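Local coordinates for amidohydrolase family protein (Acinetobacter baumannii, PDB 4I6K), which probably hydrolyses 2-pyrone-4,6-dicarboxylic acid or a related carboxylate, as a member of the amidohydrolase family, and here holds citric acid in its pocket, at residues G121-L126 against I178-R183; L155-P158 against Q164-P167. One frame throughout, in Å; residues are numbered along the deposited sequence.

Overall arrangement
Eight parallel strands in sequential order, with a helix between each strand and the next, make the (beta/alpha)8-barrel scaffold of the amidohydrolase family. Following the chain from the N terminus, the first segment met, 121-126, covers the end of strand 119-125 and the residue after it. Strand 152-156 and helix 159-169 follow, and interaction 2 folds that helix back on the end of the strand, the five intervening residues being the helix's first part. Residues 178-183, where strand 176-178 runs out into a loop, then return to 121-126 in interaction 1. Interaction 2 therefore falls wholly within the longer excursion spanned by interaction 1. Their centres are about 8 Å apart: interaction 1 lies at the citrate-binding end of the strands, interaction 2 on the helix-facing side of strand 152-156.

Interaction 1: residues G121-L126 against I178-R183; sequences GVRLNL and IDHFGR. With CIT (citric acid), chain B.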
ATOM      1  N   GLY A 121      -3.891   0.304  10.114  1.00 49.47           N
ATOM      2  CA  GLY A 121      -2.619   0.971   9.866  1.00 44.91           C
ATOM      3  C   GLY A 121      -2.876   2.376   9.358  1.00 44.59           C
ATOM      4  O   GLY A 121      -4.023   2.777   9.180  1.00 38.17           O
ATOM      5  N   VAL A 122      -1.810   3.128   9.131  1.00 38.63           N
ATOM      6  CA  VAL A 122      -1.919   4.465   8.583  1.00 37.08           C
ATOM      7  C   VAL A 122      -0.907   4.573   7.447  1.00 47.37           C
ATOM      8  O   VAL A 122       0.052   3.803   7.401  1.00 44.59           O
ATOM      9  CB  VAL A 122      -1.601   5.536   9.643  1.00 37.84           C
ATOM     10  CG1 VAL A 122      -2.694   5.584  10.687  1.00 50.18           C
ATOM     11  CG2 VAL A 122      -0.257   5.247  10.295  1.00 39.14           C
ATOM     12  N   ARG A 123      -1.107   5.529   6.546  1.00 45.78           N
ATOM     13  CA  ARG A 123      -0.270   5.633   5.358  1.00 42.40           C
ATOM     14  C   ARG A 123       0.427   6.982   5.263  1.00 48.57           C
ATOM     15  O   ARG A 123      -0.195   8.029   5.442  1.00 47.51           O
ATOM     16  CB  ARG A 123      -1.122   5.417   4.112  1.00 42.68           C
ATOM     17  CG  ARG A 123      -0.344   5.228   2.819  1.00 37.92           C
ATOM     18  CD  ARG A 123      -1.324   5.039   1.664  1.00 39.66           C
ATOM     19  NE  ARG A 123      -0.680   4.516   0.463  1.00 48.60           N
ATOM     20  CZ  ARG A 123      -0.972   4.912  -0.772  1.00 52.62           C
ATOM     21  NH1 ARG A 123      -0.338   4.373  -1.804  1.00 39.66           N
ATOM     22  NH2 ARG A 123      -1.882   5.861  -0.970  1.00 50.09           N
ATOM     23  N   LEU A 124       1.723   6.939   4.984  1.00 53.14           N
ATOM     24  CA  LEU A 124       2.492   8.133   4.649  1.00 55.51           C
ATOM     25  C   LEU A 124       2.653   8.189   3.137  1.00 50.27           C
ATOM     26  O   LEU A 124       3.552   7.558   2.582  1.00 47.62           O
ATOM     27  CB  LEU A 124       3.871   8.083   5.310  1.00 54.44           C
ATOM     28  CG  LEU A 124       3.969   8.504   6.774  1.00 62.56           C
ATOM     29  CD1 LEU A 124       5.185   7.860   7.434  1.00 61.92           C
ATOM     30  CD2 LEU A 124       4.036  10.020   6.882  1.00 66.63           C
ATOM     31  N   ASN A 125       1.760   8.918   2.473  1.00 52.12           N
ATOM     32  CA  ASN A 125       1.818   9.056   1.027  1.00 48.31           C
ATOM     33  C   ASN A 125       2.492  10.367   0.716  1.00 48.64           C
ATOM     34  O   ASN A 125       1.867  11.417   0.766  1.00 52.45           O
ATOM     35  CB  ASN A 125       0.417   9.015   0.425  1.00 47.18           C
ATOM     36  CG  ASN A 125       0.439   8.912  -1.083  1.00 55.24           C
ATOM     37  OD1 ASN A 125       1.504   8.935  -1.704  1.00 57.12           O
ATOM     38  ND2 ASN A 125      -0.740   8.789  -1.684  1.00 54.00           N
ATOM     39  N   LEU A 126       3.779  10.302   0.402  1.00 55.63           N
ATOM     40  CA  LEU A 126       4.607  11.503   0.370  1.00 52.28           C
ATOM     41  C   LEU A 126       4.933  12.003  -1.019  1.00 50.99           C
ATOM     42  O   LEU A 126       5.747  12.904  -1.169  1.00 49.88           O
ATOM     43  CB  LEU A 126       5.904  11.283   1.149  1.00 51.42           C
ATOM     44  CG  LEU A 126       5.692  10.981   2.630  1.00 43.79           C
ATOM     45  CD1 LEU A 126       7.036  10.742   3.278  1.00 38.79           C
ATOM     46  CD2 LEU A 126       4.932  12.113   3.303  1.00 39.16           C
ATOM     47  N   ILE A 178       5.752  -1.247   2.306  1.00 47.63           N
ATOM     48  CA  ILE A 178       6.166  -0.327   1.253  1.00 46.47           C
ATOM     49  C   ILE A 178       5.365  -0.530  -0.026  1.00 44.26           C
ATOM     50  O   ILE A 178       5.347  -1.623  -0.572  1.00 42.89           O
ATOM     51  CB  ILE A 178       7.691  -0.394   0.966  1.00 52.47           C
ATOM     52  CG1 ILE A 178       8.503  -0.075   2.234  1.00 40.61           C
ATOM     53  CG2 ILE A 178       8.071   0.566  -0.164  1.00 55.37           C
ATOM     54  CD1 ILE A 178       9.078  -1.310   2.900  1.00 44.90           C
ATOM     55  N   ASP A 179       4.704   0.541  -0.477  1.00 44.66           N
ATOM     56  CA  ASP A 179       3.826   0.529  -1.648  1.00 47.72           C
ATOM     57  C   ASP A 179       4.565   0.371  -2.978  1.00 46.11           C
ATOM     58  O   ASP A 179       5.620   0.965  -3.181  1.00 46.29           O
ATOM     59  CB  ASP A 179       3.020   1.830  -1.705  1.00 43.83           C
ATOM     60  CG  ASP A 179       1.922   1.889  -0.666  1.00 50.53           C
ATOM     61  OD1 ASP A 179       1.441   3.008  -0.392  1.00 38.56           O
ATOM     62  OD2 ASP A 179       1.531   0.826  -0.132  1.00 39.19           O
ATOM     63  N   HIS A 180       3.988  -0.438  -3.871  1.00 46.29           N
ATOM     64  CA  HIS A 180       4.395  -0.526  -5.284  1.00 38.63           C
ATOM     65  C   HIS A 180       5.904  -0.694  -5.524  1.00 42.78           C
ATOM     66  O   HIS A 180       6.567   0.199  -6.070  1.00 48.52           O
ATOM     67  CB  HIS A 180       3.872   0.688  -6.060  1.00 38.95           C
ATOM     68  CG  HIS A 180       2.449   1.040  -5.749  1.00 44.49           C
ATOM     69  ND1 HIS A 180       1.476   0.085  -5.535  1.00 46.70           N
ATOM     70  CD2 HIS A 180       1.830   2.242  -5.632  1.00 47.26           C
ATOM     71  CE1 HIS A 180       0.325   0.685  -5.281  1.00 51.34           C
ATOM     72  NE2 HIS A 180       0.511   1.992  -5.334  1.00 53.52           N
ATOM     73  N   PHE A 181       6.428  -1.853  -5.124  1.00 44.51           N
ATOM     74  CA  PHE A 181       7.845  -2.198  -5.286  1.00 48.18           C
ATOM     75  C   PHE A 181       8.828  -1.166  -4.751  1.00 47.99           C
ATOM     76  O   PHE A 181      10.023  -1.269  -5.027  1.00 46.58           O
ATOM     77  CB  PHE A 181       8.177  -2.473  -6.753  1.00 45.96           C
ATOM     78  CG  PHE A 181       7.339  -3.554  -7.371  1.00 52.82           C
ATOM     79  CD1 PHE A 181       7.824  -4.851  -7.478  1.00 47.75           C
ATOM     80  CD2 PHE A 181       6.065  -3.275  -7.841  1.00 38.58           C
ATOM     81  CE1 PHE A 181       7.060  -5.845  -8.056  1.00 52.09           C
ATOM     82  CE2 PHE A 181       5.297  -4.270  -8.417  1.00 40.15           C
ATOM     83  CZ  PHE A 181       5.792  -5.551  -8.529  1.00 34.96           C
ATOM     84  N   GLY A 182       8.339  -0.188  -3.988  1.00 46.77           N
ATOM     85  CA  GLY A 182       9.200   0.880  -3.482  1.00 44.59           C
ATOM     86  C   GLY A 182       9.382   1.982  -4.508  1.00 45.48           C
ATOM     87  O   GLY A 182      10.318   2.782  -4.421  1.00 44.14           O
ATOM     88  N   ARG A 183       8.489   2.008  -5.494  1.00 45.53           N
ATOM     89  CA  ARG A 183       8.429   3.095  -6.492  1.00 47.89           C
ATOM     90  C   ARG A 183       9.765   3.388  -7.155  1.00 47.27           C
ATOM     91  O   ARG A 183      10.209   4.538  -7.215  1.00 45.57           O
ATOM     92  CB  ARG A 183       7.839   4.376  -5.892  1.00 34.86           C
ATOM     93  CG  ARG A 183       6.306   4.319  -5.669  1.00 44.88           C
ATOM     94  CD  ARG A 183       5.555   4.019  -6.964  1.00 42.10           C
ATOM     95  NE  ARG A 183       5.768   5.075  -7.960  1.00 63.70           N
ATOM     96  CZ  ARG A 183       5.007   6.160  -8.078  1.00 55.09           C
ATOM     97  NH1 ARG A 183       3.980   6.345  -7.268  1.00 47.91           N
ATOM     98  NH2 ARG A 183       5.272   7.070  -9.003  1.00 42.80           N
TER
HETATM   99  C1  CIT B 301      -3.534   7.856  -4.143  1.00 56.14           C
HETATM  100  O1  CIT B 301      -3.428   7.742  -2.897  1.00 55.91           O
HETATM  101  O2  CIT B 301      -3.860   8.952  -4.644  1.00 54.12           O
HETATM  102  C2  CIT B 301      -3.234   6.700  -5.059  1.00 57.56           C
HETATM  103  C3  CIT B 301      -1.720   6.601  -5.154  1.00 57.79           C
HETATM  104  O7  CIT B 301      -1.258   6.123  -3.858  1.00 52.54           O
HETATM  105  C4  CIT B 301      -1.355   5.575  -6.192  1.00 54.28           C
HETATM  106  C5  CIT B 301      -2.016   4.358  -5.624  1.00 57.35           C
HETATM  107  O3  CIT B 301      -1.594   3.849  -4.555  1.00 42.69           O
HETATM  108  O4  CIT B 301      -3.004   3.887  -6.220  1.00 43.26           O
HETATM  109  C6  CIT B 301      -1.065   7.939  -5.493  1.00 64.36           C
HETATM  110  O5  CIT B 301      -1.131   8.444  -6.643  1.00 52.41           O
HETATM  111  O6  CIT B 301      -0.429   8.546  -4.597  1.00 53.85           O
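Asp179 OD1 takes two hydrogen bonds from the side of the Arg123 guanidinium, 2.7 Å from NE of Arg123 and 2.6 Å from its NH1, in a salt bridge that rests on a single oxygen. Both bonds lie close to the guanidinium plane, but the carboxylate is turned 52° from it. NE thus meets the syn lone pair of OD1, whereas NH1 comes from above the carboxylate plane. Arg123 reaches this point because CG stands anti to the backbone N (chi1 -169°) and the chain stays extended as far as NE. Its outer nitrogens then grip the citrate: NH1 is 2.9 Å from the hydroxyl O7, and NH2 is 3.1 Å from the carboxylate O1. Asn125 ND2 adds a bond of 2.9 Å to citrate O6. From the other segment, His180 NE2 meets O3 of the citrate at 2.9 Å, at the ring edge and nearly straight (169°). These donors cluster at the C-terminal ends of parallel strands 119-125 and 176-178, the side of a (beta/alpha)8 barrel that carries the active site in amidohydrolases. In the second shell, Ser212 OG bonds His180 ND1 and His156 ND1 bonds Asn125 OD1; Glu154 OE2 makes a long, weak ion pair with Arg123 NE.

Interaction 2: residues L155-P158 against Q164-P167; sequences LHAP and QLLP
Leu155 CD1 meets Leu166 CD2 at 3.9 Å, the closest approach between residues 155-158 and helix residues 164-167. On Leu155, CG lies anti to the carbonyl carbon (chi1 -45°), which carries the branched end out from the strand to the helix. Leu166 starts from a CB that does not aim at the strand, and it is the methyl end of the side chain that swings in, so the two leucines meet at an angle through one methyl each. The same CD1 of Leu155 also lies 4.3 Å from Leu165 CB, which places it against two successive helix residues. Packing is looser further along, where Ala157 CB and Leu165 CD1 are 4.5 Å apart. With no hydrogen bond across the segments and a closest CA pair of 9.0 Å (Leu155 and Leu165), the contact is made by apolar side chains alone. Leu162 and Leu169 of the same helix extend the patch around Leu155, and Leu201 of helix 193-201 backs Leu166. Outside this buried core, Gln164 and Pro167 are exposed on the helix. Such leucine packing of a strand against the helix that follows it belongs to a beta-alpha-beta unit, here 152-156, 159-169 and 176-178 of the (beta/alpha)8 barrel.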
ATOM      1  N   LEU A 155       3.992   2.972   3.581  1.00 38.39           N
ATOM      2  CA  LEU A 155       4.666   4.078   2.897  1.00 48.71           C
ATOM      3  C   LEU A 155       4.423   4.052   1.396  1.00 47.63           C
ATOM      4  O   LEU A 155       4.536   3.012   0.745  1.00 46.91           O
ATOM      5  CB  LEU A 155       6.183   4.052   3.141  1.00 40.02           C
ATOM      6  CG  LEU A 155       6.643   3.816   4.582  1.00 57.28           C
ATOM      7  CD1 LEU A 155       8.172   3.838   4.694  1.00 50.17           C
ATOM      8  CD2 LEU A 155       5.999   4.831   5.510  1.00 36.64           C
ATOM      9  N   HIS A 156       4.082   5.210   0.855  1.00 44.74           N
ATOM     10  CA  HIS A 156       4.142   5.399  -0.568  1.00 48.49           C
ATOM     11  C   HIS A 156       5.043   6.597  -0.784  1.00 48.08           C
ATOM     12  O   HIS A 156       4.702   7.709  -0.395  1.00 49.72           O
ATOM     13  CB  HIS A 156       2.761   5.643  -1.150  1.00 43.28           C
ATOM     14  CG  HIS A 156       2.755   5.700  -2.642  1.00 53.61           C
ATOM     15  ND1 HIS A 156       2.168   6.728  -3.351  1.00 46.56           N
ATOM     16  CD2 HIS A 156       3.300   4.869  -3.564  1.00 57.06           C
ATOM     17  CE1 HIS A 156       2.332   6.514  -4.644  1.00 49.94           C
ATOM     18  NE2 HIS A 156       3.014   5.392  -4.801  1.00 52.76           N
ATOM     19  N   ALA A 157       6.207   6.357  -1.381  1.00 42.89           N
ATOM     20  CA  ALA A 157       7.235   7.373  -1.438  1.00 43.04           C
ATOM     21  C   ALA A 157       8.369   6.974  -2.368  1.00 49.35           C
ATOM     22  O   ALA A 157       8.601   5.789  -2.605  1.00 45.66           O
ATOM     23  CB  ALA A 157       7.775   7.643  -0.041  1.00 44.18           C
ATOM     24  N   PRO A 158       9.085   7.976  -2.900  1.00 49.51           N
ATOM     25  CA  PRO A 158      10.230   7.746  -3.764  1.00 43.64           C
ATOM     26  C   PRO A 158      11.425   7.240  -2.961  1.00 48.47           C
ATOM     27  O   PRO A 158      11.578   7.590  -1.781  1.00 41.98           O
ATOM     28  CB  PRO A 158      10.530   9.141  -4.314  1.00 47.35           C
ATOM     29  CG  PRO A 158      10.040  10.076  -3.222  1.00 39.66           C
ATOM     30  CD  PRO A 158       8.794   9.413  -2.726  1.00 45.37           C
ATOM     31  N   GLN A 164      15.413   7.646   3.801  1.00 47.82           N
ATOM     32  CA  GLN A 164      15.360   8.580   4.916  1.00 51.77           C
ATOM     33  C   GLN A 164      14.464   8.083   6.033  1.00 48.86           C
ATOM     34  O   GLN A 164      14.739   8.289   7.218  1.00 49.72           O
ATOM     35  CB  GLN A 164      14.719   9.858   4.409  1.00 61.28           C
ATOM     36  CG  GLN A 164      15.150  11.066   5.116  1.00 62.17           C
ATOM     37  CD  GLN A 164      16.400  11.598   4.515  1.00 73.22           C
ATOM     38  OE1 GLN A 164      17.420  10.904   4.459  1.00 73.97           O
ATOM     39  NE2 GLN A 164      16.340  12.834   4.038  1.00 63.69           N
ATOM     40  N   LEU A 165      13.364   7.453   5.637  1.00 52.08           N
ATOM     41  CA  LEU A 165      12.302   7.072   6.562  1.00 51.95           C
ATOM     42  C   LEU A 165      12.575   5.787   7.325  1.00 50.93           C
ATOM     43  O   LEU A 165      12.340   5.709   8.531  1.00 47.54           O
ATOM     44  CB  LEU A 165      10.984   6.940   5.800  1.00 54.07           C
ATOM     45  CG  LEU A 165      10.449   8.257   5.237  1.00 54.82           C
ATOM     46  CD1 LEU A 165       9.490   8.001   4.094  1.00 44.24           C
ATOM     47  CD2 LEU A 165       9.788   9.046   6.354  1.00 30.55           C
ATOM     48  N   LEU A 166      13.057   4.776   6.617  1.00 50.45           N
ATOM     49  CA  LEU A 166      13.247   3.469   7.225  1.00 54.75           C
ATOM     50  C   LEU A 166      14.099   3.551   8.493  1.00 51.14           C
ATOM     51  O   LEU A 166      13.757   2.944   9.515  1.00 57.14           O
ATOM     52  CB  LEU A 166      13.849   2.477   6.219  1.00 59.01           C
ATOM     53  CG  LEU A 166      12.929   1.950   5.099  1.00 63.42           C
ATOM     54  CD1 LEU A 166      13.327   0.542   4.644  1.00 49.97           C
ATOM     55  CD2 LEU A 166      11.484   1.947   5.543  1.00 57.18           C
ATOM     56  N   PRO A 167      15.220   4.288   8.433  1.00 51.18           N
ATOM     57  CA  PRO A 167      16.085   4.389   9.608  1.00 52.21           C
ATOM     58  C   PRO A 167      15.344   4.891  10.841  1.00 46.60           C
ATOM     59  O   PRO A 167      15.576   4.392  11.930  1.00 46.67           O
ATOM     60  CB  PRO A 167      17.153   5.393   9.169  1.00 56.74           C
ATOM     61  CG  PRO A 167      17.287   5.151   7.727  1.00 44.06           C
ATOM     62  CD  PRO A 167      15.862   4.871   7.241  1.00 52.71           C
TER